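Local structure of DyP-type peroxidase (Pleurotus ostreatus PC15, 6FSK) at residues 273-276 with 277-281; 77-81 with 82-86. The protein is a heme b peroxidase of the dye-decolorizing family that probably uses hydrogen peroxide to oxidise dyes and manganese(II). The protein carries 1 engineered substitution. One frame throughout, in Å; residues are numbered along the deposited sequence.

Contact 1: 273-276 with 277-281; sequences ELLG and ARIVG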
loop_
_atom_site.group_PDB
_atom_site.type_symbol
_atom_site.label_atom_id
_atom_site.label_comp_id
_atom_site.label_asym_id
_atom_site.label_seq_id
_atom_site.Cartn_x
_atom_site.Cartn_y
_atom_site.Cartn_z
ATOM N N GLU A 273 3.895 0.376 24.991
ATOM C CA GLU A 273 4.815 0.326 23.835
ATOM C C GLU A 273 4.824 -1.059 23.195
ATOM O O GLU A 273 4.746 -1.237 21.974
ATOM C CB GLU A 273 6.238 0.679 24.288
ATOM C CG GLU A 273 7.344 0.706 23.229
ATOM C CD GLU A 273 8.776 0.805 23.870
ATOM O OE1 GLU A 273 8.949 0.622 25.159
ATOM O OE2 GLU A 273 9.745 1.147 23.133
ATOM N N LEU A 274 4.803 -2.072 24.055
ATOM C CA LEU A 274 4.811 -3.496 23.620
ATOM C C LEU A 274 3.490 -3.759 22.919
ATOM O O LEU A 274 3.474 -4.473 21.937
ATOM C CB LEU A 274 4.960 -4.414 24.811
ATOM C CG LEU A 274 4.881 -5.914 24.523
ATOM C CD1 LEU A 274 5.971 -6.340 23.607
ATOM C CD2 LEU A 274 4.916 -6.745 25.797
ATOM N N LEU A 275 2.374 -3.241 23.417
ATOM C CA LEU A 275 1.114 -3.474 22.718
ATOM C C LEU A 275 1.141 -2.969 21.302
ATOM O O LEU A 275 0.664 -3.663 20.384
ATOM C CB LEU A 275 -0.120 -2.898 23.466
ATOM C CG LEU A 275 -1.465 -3.001 22.736
ATOM C CD1 LEU A 275 -1.812 -4.455 22.574
ATOM C CD2 LEU A 275 -2.546 -2.260 23.539
ATOM N N GLY A 276 1.643 -1.740 21.134
ATOM C CA GLY A 276 1.747 -1.168 19.769
ATOM C C GLY A 276 2.554 -2.056 18.851
ATOM O O GLY A 276 2.139 -2.348 17.719
ATOM N N ALA A 277 3.679 -2.491 19.356
ATOM C CA ALA A 277 4.587 -3.353 18.595
ATOM C C ALA A 277 3.932 -4.648 18.201
ATOM O O ALA A 277 4.101 -5.167 17.098
ATOM C CB ALA A 277 5.878 -3.613 19.370
ATOM N N ARG A 278 3.130 -5.184 19.123
ATOM C CA ARG A 278 2.431 -6.473 18.913
ATOM C C ARG A 278 1.250 -6.335 17.951
ATOM O O ARG A 278 0.978 -7.277 17.194
ATOM C CB ARG A 278 2.117 -7.130 20.244
ATOM C CG ARG A 278 3.342 -7.605 20.977
ATOM C CD ARG A 278 3.055 -8.270 22.270
ATOM N NE ARG A 278 2.167 -9.479 22.151
ATOM C CZ ARG A 278 2.600 -10.751 21.994
ATOM N NH1 ARG A 278 3.905 -11.016 21.762
ATOM N NH2 ARG A 278 1.754 -11.776 22.033
ATOM N N ILE A 279 0.627 -5.173 17.899
ATOM C CA ILE A 279 -0.446 -4.921 16.960
ATOM C C ILE A 279 0.149 -4.777 15.533
ATOM O O ILE A 279 -0.486 -5.164 14.569
ATOM C CB ILE A 279 -1.224 -3.634 17.346
ATOM C CG1 ILE A 279 -2.192 -4.089 18.476
ATOM C CG2 ILE A 279 -1.888 -2.997 16.127
ATOM C CD1 ILE A 279 -2.836 -2.900 19.124
ATOM N N VAL A 280 1.328 -4.186 15.408
ATOM C CA VAL A 280 1.921 -3.971 14.076
ATOM C C VAL A 280 2.690 -5.179 13.613
ATOM O O VAL A 280 2.632 -5.589 12.448
ATOM C CB VAL A 280 2.824 -2.732 14.124
ATOM C CG1 VAL A 280 3.565 -2.584 12.784
ATOM C CG2 VAL A 280 1.979 -1.511 14.397
ATOM N N GLY A 281 3.429 -5.795 14.515
ATOM C CA GLY A 281 4.442 -6.833 14.196
ATOM C C GLY A 281 5.869 -6.346 14.204
ATOM O O GLY A 281 6.768 -7.195 14.013
#
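L274 and R278 lie side by side one turn apart on the same helix and point the same way. The aliphatic part of the arginine does the touching: R278 CD rests 3.7 Å from L274 CG and as close to L274 CD1, while R278 CG packs 3.3 Å from L274 O. The next pair, L275 and I279, meets at a slant, with I279 CD1 3.9 Å from L275 CG. CG of L275 is anti to the backbone N (chi1 175°), which carries its branch along the helix toward the isoleucine.

Backbone i to i+4 bonds run beneath them, among them V280 N to G276 O at 3.1 Å. I279 N has L275 O as its main acceptor at 2.9 Å, with a second, weak bond to G276 O. The last turn closes with G281 N bonded to A277 O, and G281 then leaves helical geometry with positive phi (101°).

Beyond the leucine, R278 bends at chi3 (59°), and its guanidinium NH1 and NH2 donate to the backbone carbonyls of T322, Q321 and G444, so the buried charge ties two loops to the helix. V280 touches the heme near the axial ligand H329. On helix 268-280, L275 and I279 pack against F255 of helix 249-258, L274 lies on W283, and the backbone of I279 and V280 bonds to H329 and I330 at the start of helix 329-333.

Contact 2: 77-81 with 82-86; sequences VSFSH and LGLQK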
loop_
_atom_site.group_PDB
_atom_site.type_symbol
_atom_site.label_atom_id
_atom_site.label_comp_id
_atom_site.label_asym_id
_atom_site.label_seq_id
_atom_site.Cartn_x
_atom_site.Cartn_y
_atom_site.Cartn_z
ATOM N N VAL A 77 1.691 7.832 -14.870
ATOM C CA VAL A 77 0.303 7.999 -15.255
ATOM C C VAL A 77 -0.454 6.683 -15.145
ATOM O O VAL A 77 0.130 5.618 -15.466
ATOM C CB VAL A 77 0.102 8.602 -16.689
ATOM C CG1 VAL A 77 0.545 7.586 -17.776
ATOM C CG2 VAL A 77 -1.357 8.997 -16.913
ATOM N N SER A 78 -1.732 6.674 -14.739
ATOM C CA SER A 78 -2.460 5.447 -14.568
ATOM C C SER A 78 -3.927 5.713 -14.853
ATOM O O SER A 78 -4.372 6.848 -14.656
ATOM C CB SER A 78 -2.173 4.900 -13.161
ATOM O OG SER A 78 -2.408 3.521 -12.995
ATOM N N PHE A 79 -4.621 4.722 -15.365
ATOM C CA PHE A 79 -5.977 4.906 -15.844
ATOM C C PHE A 79 -6.945 3.971 -15.201
ATOM O O PHE A 79 -6.690 2.737 -15.054
ATOM C CB PHE A 79 -6.047 4.663 -17.384
ATOM C CG PHE A 79 -5.342 5.681 -18.172
ATOM C CD1 PHE A 79 -6.000 6.840 -18.558
ATOM C CD2 PHE A 79 -4.020 5.537 -18.468
ATOM C CE1 PHE A 79 -5.332 7.831 -19.242
ATOM C CE2 PHE A 79 -3.321 6.514 -19.188
ATOM C CZ PHE A 79 -3.995 7.688 -19.539
ATOM N N SER A 80 -8.137 4.496 -14.841
ATOM C CA SER A 80 -9.148 3.643 -14.287
ATOM C C SER A 80 -9.963 2.932 -15.348
ATOM O O SER A 80 -9.879 3.245 -16.515
ATOM C CB SER A 80 -10.125 4.478 -13.427
ATOM O OG SER A 80 -10.917 5.315 -14.319
ATOM N N HIS A 81 -10.826 2.018 -14.915
ATOM C CA HIS A 81 -11.687 1.328 -15.866
ATOM C C HIS A 81 -12.625 2.298 -16.518
ATOM O O HIS A 81 -12.789 2.267 -17.726
ATOM C CB HIS A 81 -12.436 0.244 -15.190
ATOM C CG HIS A 81 -13.475 -0.391 -16.080
ATOM N ND1 HIS A 81 -13.162 -1.273 -17.087
ATOM C CD2 HIS A 81 -14.801 -0.215 -16.124
ATOM C CE1 HIS A 81 -14.275 -1.663 -17.695
ATOM N NE2 HIS A 81 -15.289 -1.054 -17.113
ATOM N N LEU A 82 -13.114 3.237 -15.733
ATOM C CA LEU A 82 -13.964 4.273 -16.335
ATOM C C LEU A 82 -13.194 5.055 -17.368
ATOM O O LEU A 82 -13.742 5.521 -18.405
ATOM C CB LEU A 82 -14.488 5.203 -15.252
ATOM C CG LEU A 82 -15.475 4.545 -14.291
ATOM C CD1 LEU A 82 -15.571 5.316 -12.998
ATOM C CD2 LEU A 82 -16.850 4.355 -14.912
ATOM N N GLY A 83 -11.958 5.364 -17.122
ATOM C CA GLY A 83 -11.181 6.090 -18.080
ATOM C C GLY A 83 -10.875 5.324 -19.363
ATOM O O GLY A 83 -10.914 5.882 -20.478
ATOM N N LEU A 84 -10.562 4.049 -19.208
ATOM C CA LEU A 84 -10.427 3.169 -20.369
ATOM C C LEU A 84 -11.675 3.179 -21.203
ATOM O O LEU A 84 -11.585 3.370 -22.430
ATOM C CB LEU A 84 -10.016 1.730 -19.975
ATOM C CG LEU A 84 -8.605 1.659 -19.293
ATOM C CD1 LEU A 84 -8.430 0.162 -18.986
ATOM C CD2 LEU A 84 -7.491 2.222 -20.083
ATOM N N GLN A 85 -12.812 2.992 -20.560
ATOM C CA GLN A 85 -14.100 3.056 -21.284
ATOM C C GLN A 85 -14.273 4.405 -22.009
ATOM O O GLN A 85 -14.692 4.464 -23.218
ATOM C CB GLN A 85 -15.230 2.840 -20.345
ATOM C CG GLN A 85 -15.306 1.431 -19.696
ATOM C CD GLN A 85 -16.023 0.367 -20.530
ATOM O OE1 GLN A 85 -15.399 -0.472 -21.216
ATOM N NE2 GLN A 85 -17.344 0.388 -20.460
ATOM N N LYS A 86 -13.967 5.508 -21.345
ATOM C CA LYS A 86 -14.170 6.824 -21.976
ATOM C C LYS A 86 -13.300 6.913 -23.207
ATOM O O LYS A 86 -13.703 7.501 -24.225
ATOM C CB LYS A 86 -13.786 7.943 -20.991
ATOM C CG LYS A 86 -13.794 9.347 -21.548
ATOM C CD LYS A 86 -15.236 9.797 -21.813
ATOM C CE LYS A 86 -15.226 11.223 -22.360
ATOM N NZ LYS A 86 -16.662 11.611 -22.522
#
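S80 caps the helix that follows its strand: its OG accepts a hydrogen bond from G83 N at 3.0 Å, with an N-H...O angle of 157°. OG is wedged by its first torsion between N and C of its own backbone, from where it reaches over the first turn. It also hydrogen-bonds to the carbonyl O of I132, so OG serves the amide of G83 as acceptor and at the same time ties the cap to the chain leading into strand 134-140.

The carbonyls of the first turn are satisfied in sequence. S80 O takes L84 N at 2.9 Å and H81 O takes Q85 N at 2.9 Å, and L82 O receives K86 N.

Among the side chains, Q85 CG sits over one face of the H81 imidazole, 3.9 Å from the ring centroid and displaced toward the rim, a CH-pi contact. The bend of the glutamine at chi2 brings the amide over the ring, and the two planes lie 13° apart. On the strand side, L84 CD2 meets F79 CB at 3.9 Å; the F79 ring also meets that of F482, and L84 touches F482 as well.

Strand 77-80 and helix 82-86 run almost perpendicular (84°). S78 and S80 pair through their backbones with V135 of strand 134-140 and H133 just before it, and F79 pairs with F471 of strand 462-472. This is a classic serine N-cap at a strand-to-helix junction, here within the alpha+beta barrel domain of the DyP family.

Overall arrangement
Contacts 1 and 2 lie on opposite sides of the chain's centre, with their own centres 39 Å apart and nearest atoms about 27 Å apart, and they do not touch. Contact 2 comes first in the chain, in the DyP dimeric alpha+beta barrel domain, whereas contact 1 belongs to the C-terminal DyP-type peroxidase region. Contact 1 borders the heme: the V280 side chain is about 4 Å from the cofactor and about 5 Å from that of the axial ligand H329. Contact 2 ends a strand of the large antiparallel sheet, 74-80, whereas contact 1 reaches that sheet indirectly, since helix 249-258, against which it packs, follows strand 238-247.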